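Local coordinates for DUF1214 domain-containing protein (Burkholderia cenocepacia, PDB 6ANS), which is of unknown function but carries DUF1214 domains and holds a sodium ion and a phosphate ion in the crystal, at residues P57-T62 against H358-I363; N109-A114 against A190-Q195; G118-R123 against I210-A215; V131-F136 against T152-A157; A246-S251 against Y311-L316. All coordinates share one frame; numbering follows the deposited sequence.

Interactions 2 and 4 lie in one antiparallel four-stranded sheet, their centres about 10 Å apart: strand 188-196 pairs with 109-115 on one flank and with 133-140 on the other, and 133-140 in turn holds edge strand 151-155. Interaction 3, about 17 Å from interaction 2 between centres, belongs to a neighbouring mixed sheet and meets it where A114 packs on I210. Far across the chain, interactions 1 and 5 touch, with centres about 10 Å apart, tying helices 60-83 and 224-251 to the strand and loop of a second antiparallel sheet. Along the chain, interaction 1 encloses all the others, so its contact brings early and late parts of the sequence together.

Interaction 1 (P57-T62 against H358-I363); sequences PDDPLT and HRTGTI
L61 lays its CD2 methyl squarely over one face of the H358 imidazole, 3.8 Å from the ring centroid and only 8° off the normal, a CH-pi contact. The two side chains cross at about a right angle; a branched leucine can offer a single methyl to the flat ring, whose NE2 is hydrogen-bonded to E65. T360 directs its methyl at the turn leading into the helix: CG2 lies 3.8 Å from P57 CG and 3.9 Å from D59 OD1, while T360 OG1 bonds to the carbonyl of W283. Here the N-terminus of helix 60-83 meets the beginning of strand 360-368. D59 is the N-cap, its OD2 accepting from T62 N at 3.0 Å, with the donor 50° above the carboxylate plane. Placing CG between backbone N and carbonyl carbon (chi1 60°) folds the short acid back over the helix end. Two waters bridge the segments: one joins D59 OD2 to R359 N, the other T62 OG1 to T360 O.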
# COMPACT_ATOMS: atom_id res chain seq x y z
N PRO A 57 25.44 10.92 6.28
CA PRO A 57 26.02 11.45 5.04
C PRO A 57 25.09 12.49 4.43
O PRO A 57 23.87 12.42 4.57
CB PRO A 57 26.14 10.22 4.13
CG PRO A 57 25.99 9.02 5.05
CD PRO A 57 25.14 9.48 6.19
N ASP A 58 25.68 13.48 3.76
CA ASP A 58 24.88 14.52 3.12
C ASP A 58 25.04 14.55 1.60
O ASP A 58 24.69 15.55 0.97
CB ASP A 58 25.19 15.89 3.72
CG ASP A 58 26.58 16.38 3.40
OD1 ASP A 58 27.39 15.63 2.81
OD2 ASP A 58 26.86 17.56 3.73
N ASP A 59 25.57 13.49 0.99
CA ASP A 59 25.59 13.45 -0.47
C ASP A 59 24.15 13.51 -0.99
O ASP A 59 23.23 13.06 -0.31
CB ASP A 59 26.29 12.18 -0.95
CG ASP A 59 25.60 10.93 -0.47
OD1 ASP A 59 25.82 10.55 0.71
OD2 ASP A 59 24.83 10.32 -1.25
N PRO A 60 23.93 14.12 -2.16
CA PRO A 60 22.54 14.38 -2.59
C PRO A 60 21.69 13.13 -2.70
O PRO A 60 20.51 13.15 -2.33
CB PRO A 60 22.72 15.07 -3.95
CG PRO A 60 24.10 15.65 -3.90
CD PRO A 60 24.92 14.69 -3.09
N LEU A 61 22.27 12.02 -3.16
CA LEU A 61 21.50 10.79 -3.31
C LEU A 61 20.99 10.30 -1.96
O LEU A 61 19.79 10.06 -1.78
CB LEU A 61 22.33 9.71 -4.01
CG LEU A 61 21.64 8.38 -4.31
CD1 LEU A 61 20.32 8.58 -5.04
CD2 LEU A 61 22.56 7.49 -5.14
N THR A 62 21.89 10.16 -0.99
CA THR A 62 21.47 9.72 0.33
C THR A 62 20.45 10.67 0.94
O THR A 62 19.42 10.24 1.47
CB THR A 62 22.68 9.59 1.25
OG1 THR A 62 23.53 8.53 0.79
CG2 THR A 62 22.22 9.33 2.67
N HIS A 358 25.35 4.56 -5.31
CA HIS A 358 25.58 5.03 -3.94
C HIS A 358 27.06 5.04 -3.62
O HIS A 358 27.77 4.06 -3.89
CB HIS A 358 24.85 4.15 -2.93
CG HIS A 358 23.37 4.27 -2.99
ND1 HIS A 358 22.63 3.86 -4.07
CD2 HIS A 358 22.48 4.79 -2.10
CE1 HIS A 358 21.35 4.11 -3.85
NE2 HIS A 358 21.24 4.67 -2.66
N ARG A 359 27.54 6.14 -3.02
CA ARG A 359 28.90 6.17 -2.52
C ARG A 359 29.01 5.52 -1.15
O ARG A 359 30.08 5.02 -0.80
CB ARG A 359 29.43 7.61 -2.47
N THR A 360 27.90 5.44 -0.41
CA THR A 360 27.93 4.91 0.94
C THR A 360 26.59 4.27 1.27
O THR A 360 25.57 4.58 0.65
CB THR A 360 28.27 5.99 1.97
OG1 THR A 360 28.32 5.41 3.27
CG2 THR A 360 27.20 7.08 1.98
N GLY A 361 26.60 3.36 2.23
CA GLY A 361 25.36 2.74 2.66
C GLY A 361 25.60 1.81 3.83
O GLY A 361 26.62 1.90 4.51
N THR A 362 24.63 0.93 4.07
CA THR A 362 24.78 -0.12 5.06
C THR A 362 24.65 -1.48 4.39
O THR A 362 24.26 -1.59 3.22
CB THR A 362 23.75 0.02 6.20
OG1 THR A 362 22.43 0.06 5.65
CG2 THR A 362 24.02 1.28 7.03
N ILE A 363 24.98 -2.51 5.14
CA ILE A 363 25.06 -3.87 4.62
C ILE A 363 24.70 -4.82 5.75
O ILE A 363 25.04 -4.58 6.91
CB ILE A 363 26.46 -4.15 4.03
CG1 ILE A 363 26.56 -5.56 3.44
CG2 ILE A 363 27.55 -3.98 5.09
CD1 ILE A 363 27.83 -5.75 2.64
O HOH W 1 25.33 7.74 -1.89
O HOH W 2 23.09 5.81 1.27

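Interaction 2 (N109-A114 against A190-Q195); sequences NLYQYA and ALLVRQ. With PO4 (phosphate ion), chain E.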
# COMPACT_ATOMS: atom_id res chain seq x y z
N ASN A 109 12.28 -11.91 1.64
CA ASN A 109 11.15 -12.15 2.52
C ASN A 109 9.86 -11.59 1.93
O ASN A 109 9.85 -10.51 1.34
CB ASN A 109 11.37 -11.49 3.89
CG ASN A 109 12.23 -12.31 4.82
OD1 ASN A 109 12.82 -13.31 4.42
ND2 ASN A 109 12.32 -11.86 6.10
N LEU A 110 8.78 -12.33 2.15
CA LEU A 110 7.44 -11.78 2.23
C LEU A 110 7.16 -11.53 3.71
O LEU A 110 7.13 -12.47 4.51
CB LEU A 110 6.40 -12.74 1.66
CG LEU A 110 4.93 -12.30 1.75
CD1 LEU A 110 4.72 -10.95 1.14
CD2 LEU A 110 3.98 -13.34 1.13
N TYR A 111 7.03 -10.27 4.09
CA TYR A 111 6.68 -9.91 5.45
C TYR A 111 5.18 -9.72 5.55
O TYR A 111 4.57 -9.09 4.67
CB TYR A 111 7.35 -8.61 5.91
CG TYR A 111 8.84 -8.63 6.09
CD1 TYR A 111 9.41 -9.13 7.27
CD2 TYR A 111 9.68 -8.09 5.13
CE1 TYR A 111 10.78 -9.13 7.46
CE2 TYR A 111 11.06 -8.08 5.31
CZ TYR A 111 11.60 -8.60 6.48
OH TYR A 111 12.95 -8.59 6.68
N GLN A 112 4.61 -10.19 6.64
CA GLN A 112 3.20 -9.95 6.91
C GLN A 112 3.05 -9.59 8.38
O GLN A 112 3.65 -10.24 9.24
CB GLN A 112 2.35 -11.16 6.57
CG GLN A 112 2.38 -11.50 5.09
CD GLN A 112 1.42 -12.62 4.77
OE1 GLN A 112 1.73 -13.79 4.95
NE2 GLN A 112 0.21 -12.25 4.36
N TYR A 113 2.23 -8.59 8.65
CA TYR A 113 2.08 -8.04 9.98
C TYR A 113 0.59 -7.88 10.24
O TYR A 113 -0.15 -7.40 9.37
CB TYR A 113 2.82 -6.69 10.08
CG TYR A 113 2.78 -5.93 11.40
CD1 TYR A 113 3.95 -5.70 12.11
CD2 TYR A 113 1.60 -5.41 11.91
CE1 TYR A 113 3.94 -4.97 13.29
CE2 TYR A 113 1.58 -4.68 13.10
CZ TYR A 113 2.76 -4.46 13.78
OH TYR A 113 2.77 -3.74 14.97
N ALA A 114 0.16 -8.27 11.43
CA ALA A 114 -1.20 -7.98 11.88
C ALA A 114 -1.15 -7.44 13.30
O ALA A 114 -0.43 -7.98 14.16
CB ALA A 114 -2.09 -9.21 11.82
N ALA A 190 1.31 -7.38 18.19
CA ALA A 190 1.58 -7.63 16.78
C ALA A 190 1.96 -9.09 16.53
O ALA A 190 2.56 -9.75 17.39
CB ALA A 190 2.70 -6.74 16.25
N LEU A 191 1.62 -9.56 15.35
CA LEU A 191 2.12 -10.82 14.81
C LEU A 191 2.93 -10.50 13.57
O LEU A 191 2.43 -9.84 12.65
CB LEU A 191 0.97 -11.77 14.47
CG LEU A 191 1.40 -12.94 13.57
CD1 LEU A 191 2.26 -13.94 14.34
CD2 LEU A 191 0.17 -13.60 12.96
N LEU A 192 4.18 -10.95 13.55
CA LEU A 192 5.07 -10.69 12.42
C LEU A 192 5.44 -12.01 11.77
O LEU A 192 6.09 -12.85 12.39
CB LEU A 192 6.32 -9.93 12.88
CG LEU A 192 7.29 -9.58 11.75
CD1 LEU A 192 6.57 -8.85 10.59
CD2 LEU A 192 8.43 -8.76 12.31
N VAL A 193 5.02 -12.18 10.52
CA VAL A 193 5.25 -13.41 9.77
C VAL A 193 6.38 -13.16 8.79
O VAL A 193 6.38 -12.15 8.08
CB VAL A 193 3.98 -13.85 9.03
CG1 VAL A 193 4.23 -15.21 8.31
CG2 VAL A 193 2.77 -13.90 9.94
N ARG A 194 7.34 -14.09 8.75
CA ARG A 194 8.38 -14.08 7.72
C ARG A 194 8.21 -15.29 6.81
O ARG A 194 8.19 -16.43 7.28
CB ARG A 194 9.78 -14.09 8.34
CG ARG A 194 10.15 -12.78 9.01
CD ARG A 194 11.46 -12.93 9.72
NE ARG A 194 11.99 -11.67 10.22
CZ ARG A 194 11.62 -11.11 11.37
NH1 ARG A 194 10.67 -11.68 12.12
NH2 ARG A 194 12.19 -9.98 11.76
N GLN A 195 8.08 -15.03 5.52
CA GLN A 195 8.23 -16.07 4.51
C GLN A 195 9.52 -15.78 3.75
O GLN A 195 9.62 -14.75 3.07
CB GLN A 195 7.02 -16.11 3.57
CG GLN A 195 5.67 -16.02 4.29
CD GLN A 195 4.55 -16.56 3.40
OE1 GLN A 195 4.81 -17.38 2.52
NE2 GLN A 195 3.31 -16.14 3.65
P PO4 E . 14.96 -9.80 9.24
O1 PO4 E . 15.84 -10.99 8.94
O2 PO4 E . 15.58 -8.62 8.56
O3 PO4 E . 13.55 -10.02 8.76
O4 PO4 E . 14.96 -9.63 10.74
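Y111 and R194, a non-hydrogen-bonded pair on neighbouring strands, turn their polar ends onto the same phosphate oxygen. Y111 OH gives O3 a 2.6 Å bond and is also hydrogen-bonded to N106 N; R194 NE gives O3 a 2.7 Å bond, nearly straight at 163°. R194 NH2 donates to O4 at 3.0 Å and only weakly to O3; it also reaches the carbonyl of G271. The arginine is extended from CG to NE, which carries its guanidinium out to the anion, and ring and guanidinium planes stand 72° apart. Y278 OH and R366 NE also hydrogen-bond the phosphate, which probably came from the crystallisation liquor. The two strands belong to an antiparallel sheet and are joined by six backbone hydrogen bonds in three hydrogen-bonded pairs, L110-Q195, Q112-V193 and A114-L191. V193 N to Q112 O, 2.7 Å, is almost linear. On the face bearing these pairs, Q195 NE2 donates to Q112 OE1 at 3.1 Å, approaching from above the carbonyl plane, while Q195 OE1 accepts from A206 N. N109 OD1 is paired with T196 OG1. Small A190 fits close beside the phenol end of Y113, its CB 3.3 Å from Y113 OH, which is hydrogen-bonded to R115.

Interaction 3 (G118-R123 against I210-A215); sequences GRCEYR and IERIDA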
# COMPACT_ATOMS: atom_id res chain seq x y z
N GLY A 118 -3.22 -8.84 22.86
CA GLY A 118 -2.76 -10.00 23.63
C GLY A 118 -3.76 -10.54 24.63
O GLY A 118 -3.56 -11.64 25.16
N ARG A 119 -4.84 -9.82 24.90
CA ARG A 119 -5.86 -10.32 25.80
C ARG A 119 -6.92 -11.15 25.10
O ARG A 119 -7.80 -11.70 25.76
CB ARG A 119 -6.52 -9.14 26.53
CG ARG A 119 -5.54 -8.30 27.34
CD ARG A 119 -6.17 -6.98 27.75
NE ARG A 119 -6.57 -6.20 26.59
CZ ARG A 119 -7.19 -5.02 26.67
NH1 ARG A 119 -7.49 -4.51 27.86
NH2 ARG A 119 -7.53 -4.36 25.57
N CYS A 120 -6.85 -11.26 23.77
CA CYS A 120 -7.82 -11.99 22.98
C CYS A 120 -7.14 -13.20 22.36
O CYS A 120 -5.96 -13.45 22.58
CB CYS A 120 -8.43 -11.05 21.91
SG CYS A 120 -9.14 -9.52 22.66
N GLU A 121 -7.89 -13.97 21.57
CA GLU A 121 -7.34 -15.14 20.91
C GLU A 121 -7.60 -15.09 19.41
O GLU A 121 -8.64 -14.59 18.97
CB GLU A 121 -7.93 -16.41 21.51
CG GLU A 121 -7.65 -16.55 23.01
CD GLU A 121 -8.06 -17.91 23.55
OE1 GLU A 121 -9.21 -18.31 23.31
OE2 GLU A 121 -7.23 -18.57 24.19
N TYR A 122 -6.64 -15.59 18.62
CA TYR A 122 -6.68 -15.49 17.17
C TYR A 122 -6.36 -16.84 16.54
O TYR A 122 -5.58 -17.64 17.07
CB TYR A 122 -5.68 -14.42 16.66
CG TYR A 122 -5.99 -13.05 17.21
CD1 TYR A 122 -6.77 -12.14 16.51
CD2 TYR A 122 -5.53 -12.69 18.47
CE1 TYR A 122 -7.06 -10.89 17.04
CE2 TYR A 122 -5.82 -11.45 19.02
CZ TYR A 122 -6.58 -10.56 18.30
OH TYR A 122 -6.86 -9.34 18.86
N ARG A 123 -6.97 -17.07 15.39
CA ARG A 123 -6.69 -18.22 14.54
C ARG A 123 -6.05 -17.74 13.25
O ARG A 123 -6.60 -16.85 12.57
CB ARG A 123 -7.99 -18.98 14.23
CG ARG A 123 -7.81 -20.44 13.95
CD ARG A 123 -9.10 -21.06 13.40
NE ARG A 123 -10.30 -20.51 14.03
CZ ARG A 123 -10.82 -20.96 15.17
NH1 ARG A 123 -10.25 -21.97 15.82
NH2 ARG A 123 -11.92 -20.39 15.66
N ILE A 210 -6.01 -14.16 9.20
CA ILE A 210 -6.07 -14.07 10.66
C ILE A 210 -7.46 -13.59 11.04
O ILE A 210 -7.99 -12.65 10.44
CB ILE A 210 -4.98 -13.14 11.22
CG1 ILE A 210 -5.06 -13.10 12.76
CG2 ILE A 210 -5.05 -11.72 10.60
CD1 ILE A 210 -3.96 -12.34 13.40
N GLU A 211 -8.06 -14.24 12.04
CA GLU A 211 -9.35 -13.81 12.53
C GLU A 211 -9.40 -13.99 14.05
O GLU A 211 -8.64 -14.77 14.62
CB GLU A 211 -10.49 -14.59 11.87
CG GLU A 211 -10.44 -16.08 12.15
CD GLU A 211 -11.34 -16.89 11.23
OE1 GLU A 211 -12.18 -16.30 10.52
OE2 GLU A 211 -11.21 -18.13 11.22
N ARG A 212 -10.31 -13.26 14.68
CA ARG A 212 -10.59 -13.49 16.09
C ARG A 212 -11.28 -14.83 16.27
O ARG A 212 -12.08 -15.25 15.43
CB ARG A 212 -11.48 -12.38 16.64
CG ARG A 212 -10.73 -11.14 16.99
CD ARG A 212 -10.11 -11.30 18.35
NE ARG A 212 -11.11 -11.32 19.40
CZ ARG A 212 -11.61 -10.22 19.97
NH1 ARG A 212 -11.21 -9.03 19.56
NH2 ARG A 212 -12.52 -10.32 20.94
N ILE A 213 -10.96 -15.52 17.37
CA ILE A 213 -11.49 -16.87 17.53
C ILE A 213 -12.99 -16.83 17.78
O ILE A 213 -13.74 -17.64 17.21
CB ILE A 213 -10.74 -17.63 18.64
CG1 ILE A 213 -9.48 -18.29 18.05
CG2 ILE A 213 -11.65 -18.64 19.33
CD1 ILE A 213 -8.74 -19.19 19.04
N ASP A 214 -13.45 -15.92 18.62
CA ASP A 214 -14.88 -15.85 18.87
C ASP A 214 -15.51 -14.90 17.86
O ASP A 214 -14.98 -13.82 17.59
CB ASP A 214 -15.20 -15.43 20.31
CG ASP A 214 -15.41 -16.63 21.22
OD1 ASP A 214 -15.93 -17.65 20.71
OD2 ASP A 214 -15.06 -16.57 22.42
N ALA A 215 -16.62 -15.34 17.27
CA ALA A 215 -17.29 -14.58 16.22
C ALA A 215 -17.56 -13.15 16.68
O ALA A 215 -18.13 -12.92 17.75
CB ALA A 215 -18.60 -15.28 15.84
O HOH W 3 -10.60 -13.79 21.73
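Y122 and R212 meet as a non-hydrogen-bonded antiparallel pair whose side chains diverge at CB, yet the arginine's bend at chi2 (-81°) brings R212 CD to 3.3 Å from Y122 CE1, and a second at chi3 turns the guanidinium toward C120. Backbone hydrogen bonds hold the strands on either side of this pair. R123 N donates to E211 O at 2.9 Å and E211 N returns a bond to R123 O; beyond the strand end, I213 N reaches E121 O at 3.0 Å. Among polar contacts, R123 NE and E211 OE2 form only a long salt bridge of 3.8 Å; OE2 lies at the guanidinium edge, near its plane, while the carboxylate plane is turned 87° against it. A water accepts from E121 N and weakly from R212 NE. R212 NH1 and Y122 OH both bond to the carbonyl of G87. Packing completes the set: C120 SG sits over the centre of the R212 guanidinium, I213 CG1 lies over one face of the R123 guanidinium, toward its rim, and I213 CD1 rests 3.8 Å from E121 CB. With three backbone hydrogen bonds against one long ion pair, cohesion at this sheet edge probably owes more to the backbone than to charge.

Interaction 4 (V131-F136 against T152-A157); sequences VAYLSF and TGFLDA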
# COMPACT_ATOMS: atom_id res chain seq x y z
N VAL A 131 6.94 -22.32 0.20
CA VAL A 131 8.07 -21.56 0.72
C VAL A 131 8.68 -22.36 1.87
O VAL A 131 7.95 -22.85 2.75
CB VAL A 131 7.63 -20.14 1.11
CG1 VAL A 131 6.58 -20.17 2.22
CG2 VAL A 131 8.84 -19.27 1.48
N ALA A 132 9.99 -22.59 1.82
CA ALA A 132 10.57 -23.53 2.78
C ALA A 132 10.70 -22.93 4.18
O ALA A 132 10.47 -23.63 5.17
CB ALA A 132 11.92 -24.05 2.29
N TYR A 133 11.08 -21.66 4.29
CA TYR A 133 11.21 -21.01 5.59
C TYR A 133 10.00 -20.13 5.89
O TYR A 133 9.66 -19.24 5.11
CB TYR A 133 12.50 -20.21 5.71
CG TYR A 133 12.72 -19.69 7.13
CD1 TYR A 133 12.16 -18.47 7.54
CD2 TYR A 133 13.45 -20.43 8.06
CE1 TYR A 133 12.34 -18.00 8.84
CE2 TYR A 133 13.63 -19.96 9.36
CZ TYR A 133 13.07 -18.75 9.75
OH TYR A 133 13.24 -18.29 11.03
N LEU A 134 9.38 -20.37 7.04
CA LEU A 134 8.17 -19.69 7.48
C LEU A 134 8.23 -19.54 9.00
O LEU A 134 8.34 -20.55 9.70
CB LEU A 134 6.93 -20.50 7.07
CG LEU A 134 5.60 -20.01 7.62
CD1 LEU A 134 5.29 -18.67 6.99
CD2 LEU A 134 4.51 -21.04 7.29
N SER A 135 8.19 -18.30 9.51
CA SER A 135 8.24 -18.12 10.96
C SER A 135 7.16 -17.13 11.39
O SER A 135 6.73 -16.27 10.62
CB SER A 135 9.64 -17.68 11.44
OG SER A 135 9.92 -16.33 11.13
N PHE A 136 6.71 -17.30 12.64
CA PHE A 136 5.66 -16.49 13.24
C PHE A 136 6.18 -15.95 14.56
O PHE A 136 6.46 -16.73 15.47
CB PHE A 136 4.38 -17.30 13.49
CG PHE A 136 3.80 -17.95 12.26
CD1 PHE A 136 2.83 -17.30 11.51
CD2 PHE A 136 4.20 -19.22 11.86
CE1 PHE A 136 2.29 -17.90 10.37
CE2 PHE A 136 3.65 -19.83 10.74
CZ PHE A 136 2.70 -19.16 9.99
N THR A 152 7.31 -11.86 22.21
CA THR A 152 6.59 -12.58 23.24
C THR A 152 6.33 -14.05 22.92
O THR A 152 6.01 -14.81 23.83
CB THR A 152 5.25 -11.88 23.54
OG1 THR A 152 4.52 -11.69 22.31
CG2 THR A 152 5.48 -10.54 24.22
N GLY A 153 6.47 -14.47 21.67
CA GLY A 153 6.27 -15.86 21.28
C GLY A 153 6.87 -16.10 19.92
O GLY A 153 7.18 -15.15 19.18
N PHE A 154 7.02 -17.37 19.57
CA PHE A 154 7.70 -17.71 18.33
C PHE A 154 7.32 -19.11 17.90
O PHE A 154 7.19 -20.01 18.72
CB PHE A 154 9.23 -17.61 18.48
CG PHE A 154 9.96 -17.87 17.20
CD1 PHE A 154 10.08 -16.88 16.24
CD2 PHE A 154 10.49 -19.13 16.94
CE1 PHE A 154 10.74 -17.12 15.04
CE2 PHE A 154 11.15 -19.39 15.76
CZ PHE A 154 11.28 -18.38 14.79
N LEU A 155 7.13 -19.29 16.59
CA LEU A 155 6.85 -20.60 16.03
C LEU A 155 7.41 -20.66 14.62
O LEU A 155 7.17 -19.75 13.82
CB LEU A 155 5.34 -20.89 16.02
CG LEU A 155 4.82 -22.16 15.37
CD1 LEU A 155 5.26 -23.37 16.15
CD2 LEU A 155 3.30 -22.12 15.27
N ASP A 156 8.19 -21.70 14.34
CA ASP A 156 8.72 -21.97 13.01
C ASP A 156 8.50 -23.46 12.72
O ASP A 156 7.72 -24.14 13.40
CB ASP A 156 10.19 -21.55 12.88
CG ASP A 156 11.13 -22.36 13.77
OD1 ASP A 156 10.69 -23.33 14.43
OD2 ASP A 156 12.33 -22.01 13.81
N ALA A 157 9.21 -23.99 11.70
CA ALA A 157 9.04 -25.39 11.29
C ALA A 157 9.43 -26.37 12.40
O ALA A 157 8.96 -27.52 12.40
CB ALA A 157 9.87 -25.70 10.05
O HOH W 4 10.76 -22.31 9.68
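F154 swings its ring toward S135 because CG lies anti to the backbone N (chi1 -177°), which puts F154 CZ 3.8 Å from S135 CB. S135 holds OG between its backbone N and carbonyl carbon (chi1 74°), and this torsion directs the hydroxyl to its partner D273. A small residue suits this place, since the bulky phenyl lies alongside it. The phenylalanine on the other strand, F136, turns the opposite way, onto the face shared with L155, where F136 CB and L155 CB are 4.5 Å apart and an apolar pair fits the buried side. F136 and L155 form the hydrogen-bonded antiparallel pair of the contact. F136 N donates to L155 O at 2.8 Å, and L155 N to F136 O at 2.9 Å. The edge of the F136 ring also lies by L155 O, with F136 CD2 at 3.6 Å from that oxygen. Further along, L134 O and A157 N are bridged by a water that donates to the first and accepts from the second. D156 OD2 is held by K158 and N275, near the loop residues D273 and P274 that border F154. Strand 151-155 forms the outer edge of the antiparallel sheet, and strand 133-140 lies between it and strand 188-196, where S135 bonds through its backbone to R194 and F136 packs on V193.

Interaction 5 (A246-S251 against Y311-L316); sequences ADWAAS and YWMESL
Y311 reaches across to A249 and A250 near the end of helix 224-251, and the contact packs that helix against the loop joining strands 303-309 and 324-326 of an antiparallel sheet. From CB the tyrosine extends with CG anti to its backbone N (chi1 -175°), which carries the ring to the helix. Y311 CD1 is 4.1 Å from A249 CB, CE1 closer, and CZ nearest at 3.5 Å; the methyl therefore sits over one face of the ring, 21° off the normal, as a CH-pi contact. Alanine suits this place because its small methyl lets the helix backbone come close while CB rests over the ring face. At the tip, Y311 OH comes within 3.4 Å of A250 CB. It also lies close to A250 N, but that N-H is directed to A246 O in the helix. On the next residues of the loop, W312 offers the edge of its indole to A246 CB, while its NE1 bonds to the carbonyl of T62. M313, present as selenomethionine, packs on W248: its chain bends at chi3 (63°), with SE 3.9 Å from W248 CB and the terminal CE methyl at the edge of the W248 indole. The two side chains cross at about a right angle, the unbranched length of M313 bringing CE to the ring. One water closes the polar end of Y311, accepting from OH at 2.7 Å and donating to A246 O at 2.8 Å.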
# COMPACT_ATOMS: atom_id res chain seq x y z
N ALA A 246 18.85 5.31 12.18
CA ALA A 246 19.93 6.26 11.96
C ALA A 246 20.96 6.21 13.10
O ALA A 246 22.16 6.36 12.85
CB ALA A 246 19.38 7.68 11.83
N ASP A 247 20.51 5.99 14.34
CA ASP A 247 21.45 5.74 15.43
C ASP A 247 22.31 4.51 15.14
O ASP A 247 23.52 4.52 15.36
CB ASP A 247 20.72 5.57 16.76
CG ASP A 247 20.09 6.87 17.26
OD1 ASP A 247 20.43 7.96 16.74
OD2 ASP A 247 19.24 6.78 18.17
N TRP A 248 21.68 3.43 14.66
CA TRP A 248 22.44 2.22 14.32
C TRP A 248 23.48 2.51 13.24
O TRP A 248 24.66 2.15 13.38
CB TRP A 248 21.50 1.13 13.81
CG TRP A 248 20.77 0.40 14.86
CD1 TRP A 248 20.45 0.85 16.11
CD2 TRP A 248 20.27 -0.94 14.77
NE1 TRP A 248 19.77 -0.13 16.80
CE2 TRP A 248 19.65 -1.24 16.00
CE3 TRP A 248 20.28 -1.91 13.76
CZ2 TRP A 248 19.05 -2.47 16.25
CZ3 TRP A 248 19.68 -3.14 14.01
CH2 TRP A 248 19.08 -3.41 15.24
N ALA A 249 23.06 3.13 12.14
CA ALA A 249 23.98 3.33 11.02
C ALA A 249 25.17 4.16 11.45
O ALA A 249 26.32 3.82 11.14
CB ALA A 249 23.25 3.98 9.84
N ALA A 250 24.93 5.25 12.20
CA ALA A 250 26.05 6.06 12.67
C ALA A 250 26.95 5.27 13.62
O ALA A 250 28.17 5.48 13.62
CB ALA A 250 25.55 7.34 13.36
N SER A 251 26.39 4.35 14.41
CA SER A 251 27.25 3.57 15.30
C SER A 251 28.21 2.65 14.55
O SER A 251 29.19 2.20 15.15
CB SER A 251 26.42 2.73 16.27
OG SER A 251 25.91 1.55 15.63
N TYR A 311 22.02 4.38 3.39
CA TYR A 311 22.36 4.75 4.76
C TYR A 311 21.17 4.58 5.71
O TYR A 311 21.37 4.33 6.90
CB TYR A 311 22.87 6.19 4.84
CG TYR A 311 23.34 6.54 6.23
CD1 TYR A 311 24.62 6.18 6.66
CD2 TYR A 311 22.52 7.21 7.13
CE1 TYR A 311 25.07 6.48 7.92
CE2 TYR A 311 22.96 7.54 8.40
CZ TYR A 311 24.24 7.17 8.79
OH TYR A 311 24.69 7.47 10.05
N TRP A 312 19.95 4.74 5.20
CA TRP A 312 18.72 4.61 5.97
C TRP A 312 18.32 3.16 6.23
O TRP A 312 17.24 2.92 6.79
CB TRP A 312 17.61 5.38 5.22
CG TRP A 312 18.15 6.74 4.84
CD1 TRP A 312 18.41 7.21 3.58
CD2 TRP A 312 18.60 7.75 5.75
NE1 TRP A 312 18.96 8.47 3.66
CE2 TRP A 312 19.08 8.83 4.98
CE3 TRP A 312 18.61 7.86 7.15
CZ2 TRP A 312 19.58 10.00 5.55
CZ3 TRP A 312 19.11 9.03 7.72
CH2 TRP A 312 19.58 10.08 6.92
N MSE A 313 19.16 2.21 5.83
CA MSE A 313 18.95 0.78 6.07
C MSE A 313 17.71 0.28 5.33
O MSE A 313 17.04 -0.67 5.73
CB MSE A 313 18.90 0.49 7.58
CG MSE A 313 20.20 0.95 8.25
SE MSE A 313 20.48 0.32 10.12
CE MSE A 313 20.56 -1.61 9.71
N GLU A 314 17.42 0.93 4.21
CA GLU A 314 16.55 0.35 3.21
C GLU A 314 17.42 -0.45 2.27
O GLU A 314 18.43 0.07 1.79
CB GLU A 314 15.82 1.42 2.40
CG GLU A 314 14.99 2.42 3.15
CD GLU A 314 14.42 3.42 2.15
OE1 GLU A 314 15.21 4.18 1.56
OE2 GLU A 314 13.20 3.39 1.91
N SER A 315 17.01 -1.68 1.96
CA SER A 315 17.66 -2.38 0.87
C SER A 315 17.61 -1.51 -0.38
O SER A 315 16.68 -0.73 -0.59
CB SER A 315 16.99 -3.73 0.59
OG SER A 315 15.62 -3.57 0.26
N LEU A 316 18.65 -1.63 -1.21
CA LEU A 316 18.62 -0.98 -2.52
C LEU A 316 17.52 -1.61 -3.38
O LEU A 316 16.85 -2.55 -2.93
CB LEU A 316 20.00 -1.06 -3.19
CG LEU A 316 21.11 -0.34 -2.41
CD1 LEU A 316 22.43 -0.39 -3.18
CD2 LEU A 316 20.73 1.10 -2.08
O HOH W 5 22.86 8.76 11.62